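PDB 2PFZ: putative exported protein from Bordetella pertussis Tohama I, which binds pyroglutamic acid as an extracytoplasmic solute receptor, probably delivering it to a tripartite ATP-independent periplasmic transporter. Local coordinates for residues 117-129 and 177-191. Residues are numbered along the deposited sequence; the frame is centred on the assembly and turned at random.
Sequences VAWPPQGIFANRD and DSYMSSGSTGFDTKT. With PCA (pyroglutamic acid), chain B.
Trp-119 and Thr-185 cross at about a right angle, ring carbon CZ3 lying 3.4 Å from OG1, and between them they show how a periplasmic binding protein of the DctP family builds a ligand site where strand 178-181 runs into helix 183-188, facing the loop that carries Trp-119. Pyroglutamic acid lies over one face of the indole, its CD 3.3 Å above the Trp-119 ring plane and offset toward the rim, while Asn-208 holds NE1. Three hydroxyls grip the polar atoms of the ligand: Ser-181 OG donates to carboxylate OXT, Ser-182 OG donates to the lactam OE, and Thr-185 OG1 accepts from the lactam N at 2.6 Å in a nearly straight bond (166°). Arg-142 NH2 adds a further hydrogen bond. Ser-182 works twice: a chi1 of 54°, setting OG between its own backbone N and carbonyl carbon, lets the same oxygen accept from Thr-185 N as the helix N-cap. Behind this shell, strands 123-126 and 178-181 run antiparallel, four backbone hydrogen bonds joining Gly-123 to Ser-181 and Phe-125 to Tyr-179. On one face of the sheet Ile-124 CG1 packs on Met-180 CG at 3.6 Å. On the other, the Phe-125 and Tyr-179 rings form an offset stack, centroids 4.7 Å apart and planes at 24°. The Phe-125 ring reaches the first turn of helix 183-188: CZ is 3.4 Å from Gly-186 CA, and Ser-182 O meets the ring edge in plane, 3.2 Å from CZ.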
loop_
_atom_site.group_PDB
_atom_site.type_symbol
_atom_site.label_atom_id
_atom_site.label_comp_id
_atom_site.label_asym_id
_atom_site.label_seq_id
_atom_site.Cartn_x
_atom_site.Cartn_y
_atom_site.Cartn_z
ATOM N N VAL A 117 -2.482 4.133 -6.099
ATOM C CA VAL A 117 -3.772 3.572 -5.735
ATOM C C VAL A 117 -3.807 2.947 -4.355
ATOM O O VAL A 117 -2.843 2.353 -3.919
ATOM C CB VAL A 117 -4.510 2.718 -6.845
ATOM C CG1 VAL A 117 -3.806 2.680 -8.244
ATOM C CG2 VAL A 117 -5.038 1.382 -6.359
ATOM N N ALA A 118 -4.931 3.131 -3.675
ATOM C CA ALA A 118 -5.076 2.637 -2.311
ATOM C C ALA A 118 -5.392 1.154 -2.296
ATOM O O ALA A 118 -6.233 0.689 -3.053
ATOM C CB ALA A 118 -6.191 3.398 -1.584
ATOM N N TRP A 119 -4.704 0.430 -1.417
ATOM C CA TRP A 119 -5.117 -0.905 -0.990
ATOM C C TRP A 119 -6.430 -0.737 -0.205
ATOM O O TRP A 119 -6.738 0.361 0.261
ATOM C CB TRP A 119 -4.070 -1.490 -0.032
ATOM C CG TRP A 119 -2.803 -2.017 -0.669
ATOM C CD1 TRP A 119 -1.661 -1.319 -0.928
ATOM C CD2 TRP A 119 -2.554 -3.360 -1.052
ATOM N NE1 TRP A 119 -0.698 -2.148 -1.459
ATOM C CE2 TRP A 119 -1.231 -3.412 -1.568
ATOM C CE3 TRP A 119 -3.325 -4.524 -1.047
ATOM C CZ2 TRP A 119 -0.663 -4.590 -2.037
ATOM C CZ3 TRP A 119 -2.761 -5.695 -1.523
ATOM C CH2 TRP A 119 -1.436 -5.722 -2.001
ATOM N N PRO A 120 -7.210 -1.825 -0.054
ATOM C CA PRO A 120 -8.435 -1.757 0.767
ATOM C C PRO A 120 -8.186 -1.469 2.264
ATOM O O PRO A 120 -7.048 -1.555 2.751
ATOM C CB PRO A 120 -9.073 -3.122 0.540
ATOM C CG PRO A 120 -8.453 -3.581 -0.840
ATOM C CD PRO A 120 -7.062 -3.140 -0.701
ATOM N N PRO A 121 -9.247 -1.066 2.988
ATOM C CA PRO A 121 -9.084 -0.686 4.394
ATOM C C PRO A 121 -8.515 -1.801 5.253
ATOM O O PRO A 121 -8.896 -2.966 5.098
ATOM C CB PRO A 121 -10.508 -0.332 4.815
ATOM C CG PRO A 121 -11.161 0.117 3.524
ATOM C CD PRO A 121 -10.651 -0.889 2.544
ATOM N N GLN A 122 -7.578 -1.440 6.107
ATOM C CA GLN A 122 -6.761 -2.440 6.794
ATOM C C GLN A 122 -7.392 -2.948 8.060
ATOM O O GLN A 122 -7.747 -2.157 8.938
ATOM C CB GLN A 122 -5.398 -1.867 7.123
ATOM C CG GLN A 122 -4.703 -1.295 5.870
ATOM C CD GLN A 122 -4.049 -2.331 4.972
ATOM O OE1 GLN A 122 -4.486 -2.561 3.835
ATOM N NE2 GLN A 122 -2.987 -2.916 5.443
ATOM N N GLY A 123 -7.462 -4.279 8.170
ATOM C CA GLY A 123 -8.025 -4.911 9.360
ATOM C C GLY A 123 -7.003 -5.813 10.001
ATOM O O GLY A 123 -5.875 -5.916 9.524
ATOM N N ILE A 124 -7.393 -6.462 11.089
ATOM C CA ILE A 124 -6.484 -7.305 11.859
ATOM C C ILE A 124 -6.878 -8.727 11.668
ATOM O O ILE A 124 -8.009 -9.112 12.012
ATOM C CB ILE A 124 -6.565 -7.038 13.385
ATOM C CG1 ILE A 124 -6.553 -5.532 13.682
ATOM C CG2 ILE A 124 -5.390 -7.755 14.097
ATOM C CD1 ILE A 124 -7.056 -5.181 15.118
ATOM N N PHE A 125 -5.947 -9.509 11.122
ATOM C CA PHE A 125 -6.079 -10.964 11.022
ATOM C C PHE A 125 -5.550 -11.570 12.320
ATOM O O PHE A 125 -4.390 -11.367 12.655
ATOM C CB PHE A 125 -5.248 -11.519 9.861
ATOM C CG PHE A 125 -5.783 -11.158 8.492
ATOM C CD1 PHE A 125 -6.789 -11.936 7.888
ATOM C CD2 PHE A 125 -5.289 -10.040 7.815
ATOM C CE1 PHE A 125 -7.293 -11.612 6.599
ATOM C CE2 PHE A 125 -5.782 -9.696 6.520
ATOM C CZ PHE A 125 -6.786 -10.476 5.924
ATOM N N ALA A 126 -6.406 -12.278 13.062
ATOM C CA ALA A 126 -5.964 -12.938 14.289
ATOM C C ALA A 126 -6.771 -14.208 14.613
ATOM O O ALA A 126 -7.832 -14.467 14.040
ATOM C CB ALA A 126 -6.007 -11.952 15.471
ATOM N N ASN A 127 -6.246 -14.993 15.542
ATOM C CA ASN A 127 -6.983 -16.125 16.067
ATOM C C ASN A 127 -7.620 -15.795 17.403
ATOM O O ASN A 127 -8.500 -16.525 17.863
ATOM C CB ASN A 127 -6.073 -17.351 16.147
ATOM C CG ASN A 127 -5.852 -17.977 14.794
ATOM O OD1 ASN A 127 -6.800 -18.166 14.034
ATOM N ND2 ASN A 127 -4.606 -18.282 14.473
ATOM N N ARG A 128 -7.171 -14.679 17.982
ATOM C CA ARG A 128 -7.597 -14.155 19.277
ATOM C C ARG A 128 -8.862 -13.332 19.224
ATOM O O ARG A 128 -9.170 -12.692 18.208
ATOM C CB ARG A 128 -6.549 -13.166 19.804
ATOM C CG ARG A 128 -5.420 -13.757 20.524
ATOM C CD ARG A 128 -4.575 -12.630 21.060
ATOM N NE ARG A 128 -3.289 -13.148 21.501
ATOM C CZ ARG A 128 -2.424 -12.486 22.242
ATOM N NH1 ARG A 128 -2.668 -11.240 22.623
ATOM N NH2 ARG A 128 -1.294 -13.079 22.582
ATOM N N ASP A 129 -9.553 -13.289 20.360
ATOM C CA ASP A 129 -10.629 -12.332 20.547
ATOM C C ASP A 129 -10.044 -10.966 20.887
ATOM O O ASP A 129 -9.295 -10.829 21.857
ATOM C CB ASP A 129 -11.609 -12.831 21.606
ATOM C CG ASP A 129 -12.599 -13.820 21.037
ATOM O OD1 ASP A 129 -13.797 -13.489 20.993
ATOM O OD2 ASP A 129 -12.192 -14.920 20.600
ATOM N N ASP A 177 1.284 -15.273 13.758
ATOM C CA ASP A 177 -0.082 -15.773 14.013
ATOM C C ASP A 177 -1.166 -14.722 13.737
ATOM O O ASP A 177 -2.379 -14.985 13.897
ATOM C CB ASP A 177 -0.219 -16.269 15.476
ATOM C CG ASP A 177 0.131 -15.189 16.525
ATOM O OD1 ASP A 177 0.112 -13.982 16.219
ATOM O OD2 ASP A 177 0.419 -15.535 17.701
ATOM N N SER A 178 -0.713 -13.521 13.372
ATOM C CA SER A 178 -1.564 -12.343 13.269
ATOM C C SER A 178 -0.852 -11.297 12.412
ATOM O O SER A 178 0.369 -11.326 12.281
ATOM C CB SER A 178 -1.825 -11.745 14.657
ATOM O OG SER A 178 -0.616 -11.260 15.244
ATOM N N TYR A 179 -1.641 -10.391 11.842
ATOM C CA TYR A 179 -1.161 -9.216 11.135
ATOM C C TYR A 179 -2.277 -8.241 10.730
ATOM O O TYR A 179 -3.444 -8.596 10.705
ATOM C CB TYR A 179 -0.314 -9.593 9.914
ATOM C CG TYR A 179 -1.012 -10.245 8.755
ATOM C CD1 TYR A 179 -1.300 -11.612 8.768
ATOM C CD2 TYR A 179 -1.323 -9.515 7.593
ATOM C CE1 TYR A 179 -1.920 -12.223 7.684
ATOM C CE2 TYR A 179 -1.961 -10.119 6.520
ATOM C CZ TYR A 179 -2.252 -11.480 6.565
ATOM O OH TYR A 179 -2.857 -12.115 5.485
ATOM N N MET A 180 -1.897 -7.011 10.401
ATOM C CA MET A 180 -2.831 -6.101 9.733
ATOM C C MET A 180 -2.538 -6.000 8.245
ATOM O O MET A 180 -1.378 -5.958 7.843
ATOM C CB MET A 180 -2.888 -4.737 10.390
ATOM C CG MET A 180 -3.528 -4.794 11.784
ATOM S SD MET A 180 -3.680 -3.194 12.577
ATOM C CE MET A 180 -5.080 -2.512 11.693
ATOM N N SER A 181 -3.610 -6.081 7.454
ATOM C CA SER A 181 -3.575 -5.997 5.983
ATOM C C SER A 181 -5.019 -5.939 5.471
ATOM O O SER A 181 -5.959 -5.740 6.249
ATOM C CB SER A 181 -2.882 -7.210 5.364
ATOM O OG SER A 181 -2.613 -6.992 3.984
ATOM N N SER A 182 -5.179 -6.125 4.155
ATOM C CA SER A 182 -6.459 -6.031 3.480
ATOM C C SER A 182 -7.071 -7.431 3.335
ATOM O O SER A 182 -6.376 -8.431 3.501
ATOM C CB SER A 182 -6.263 -5.417 2.102
ATOM O OG SER A 182 -5.274 -6.135 1.372
ATOM N N GLY A 183 -8.372 -7.491 3.056
ATOM C CA GLY A 183 -9.015 -8.743 2.664
ATOM C C GLY A 183 -8.351 -9.326 1.425
ATOM O O GLY A 183 -8.254 -10.554 1.290
ATOM N N SER A 184 -7.940 -8.437 0.516
ATOM C CA SER A 184 -7.172 -8.778 -0.692
ATOM C C SER A 184 -6.010 -9.723 -0.373
ATOM O O SER A 184 -5.985 -10.865 -0.833
ATOM C CB SER A 184 -6.656 -7.498 -1.362
ATOM O OG SER A 184 -5.683 -7.770 -2.374
ATOM N N THR A 185 -5.066 -9.241 0.420
ATOM C CA THR A 185 -3.889 -10.022 0.852
ATOM C C THR A 185 -4.263 -11.279 1.608
ATOM O O THR A 185 -3.696 -12.355 1.352
ATOM C CB THR A 185 -2.903 -9.169 1.648
ATOM O OG1 THR A 185 -2.373 -8.170 0.784
ATOM C CG2 THR A 185 -1.751 -10.018 2.179
ATOM N N GLY A 186 -5.212 -11.147 2.536
ATOM C CA GLY A 186 -5.728 -12.325 3.258
ATOM C C GLY A 186 -6.184 -13.421 2.320
ATOM O O GLY A 186 -5.809 -14.587 2.483
ATOM N N PHE A 187 -6.995 -13.053 1.330
ATOM C CA PHE A 187 -7.492 -14.016 0.354
ATOM C C PHE A 187 -6.371 -14.581 -0.516
ATOM O O PHE A 187 -6.247 -15.808 -0.663
ATOM C CB PHE A 187 -8.570 -13.382 -0.528
ATOM C CG PHE A 187 -9.254 -14.353 -1.440
ATOM C CD1 PHE A 187 -10.277 -15.172 -0.960
ATOM C CD2 PHE A 187 -8.886 -14.445 -2.778
ATOM C CE1 PHE A 187 -10.919 -16.085 -1.813
ATOM C CE2 PHE A 187 -9.528 -15.350 -3.638
ATOM C CZ PHE A 187 -10.553 -16.163 -3.143
ATOM N N ASP A 188 -5.557 -13.698 -1.086
ATOM C CA ASP A 188 -4.543 -14.115 -2.064
ATOM C C ASP A 188 -3.433 -15.003 -1.495
ATOM O O ASP A 188 -2.700 -15.656 -2.254
ATOM C CB ASP A 188 -3.913 -12.897 -2.737
ATOM C CG ASP A 188 -4.842 -12.204 -3.715
ATOM O OD1 ASP A 188 -5.824 -12.799 -4.219
ATOM O OD2 ASP A 188 -4.569 -11.035 -3.998
ATOM N N THR A 189 -3.295 -15.015 -0.172
ATOM C CA THR A 189 -2.269 -15.808 0.497
ATOM C C THR A 189 -2.911 -16.986 1.230
ATOM O O THR A 189 -2.241 -17.725 1.979
ATOM C CB THR A 189 -1.432 -14.958 1.489
ATOM O OG1 THR A 189 -2.283 -14.378 2.497
ATOM C CG2 THR A 189 -0.615 -13.869 0.752
ATOM N N LYS A 190 -4.213 -17.165 0.990
ATOM C CA LYS A 190 -5.030 -18.161 1.685
ATOM C C LYS A 190 -4.811 -18.143 3.195
ATOM O O LYS A 190 -4.598 -19.191 3.813
ATOM C CB LYS A 190 -4.775 -19.560 1.098
ATOM C CG LYS A 190 -5.274 -19.693 -0.321
ATOM C CD LYS A 190 -5.784 -21.106 -0.597
ATOM C CE LYS A 190 -4.696 -22.002 -1.145
ATOM N NZ LYS A 190 -4.802 -22.062 -2.623
ATOM N N THR A 191 -4.875 -16.938 3.774
ATOM C CA THR A 191 -4.689 -16.710 5.224
ATOM C C THR A 191 -5.722 -17.474 6.061
ATOM O O THR A 191 -5.446 -17.883 7.183
ATOM C CB THR A 191 -4.702 -15.188 5.537
ATOM O OG1 THR A 191 -3.472 -14.639 5.083
ATOM C CG2 THR A 191 -4.802 -14.890 7.044
HETATM N N PCA B . -1.454 -5.863 1.526
HETATM C CA PCA B . -0.009 -5.580 1.421
HETATM C CB PCA B . 0.302 -4.147 1.854
HETATM C CG PCA B . -1.020 -3.539 2.284
HETATM C CD PCA B . -2.021 -4.620 1.998
HETATM O OE PCA B . -3.246 -4.459 2.113
HETATM C C PCA B . 0.688 -6.509 2.389
HETATM O O PCA B . 1.901 -6.742 2.309
HETATM O OXT PCA B . 0.012 -7.045 3.282
HETATM O O HOH W 1 -9.876 -5.100 3.346
HETATM O O HOH W 2 -3.736 -14.592 16.577
#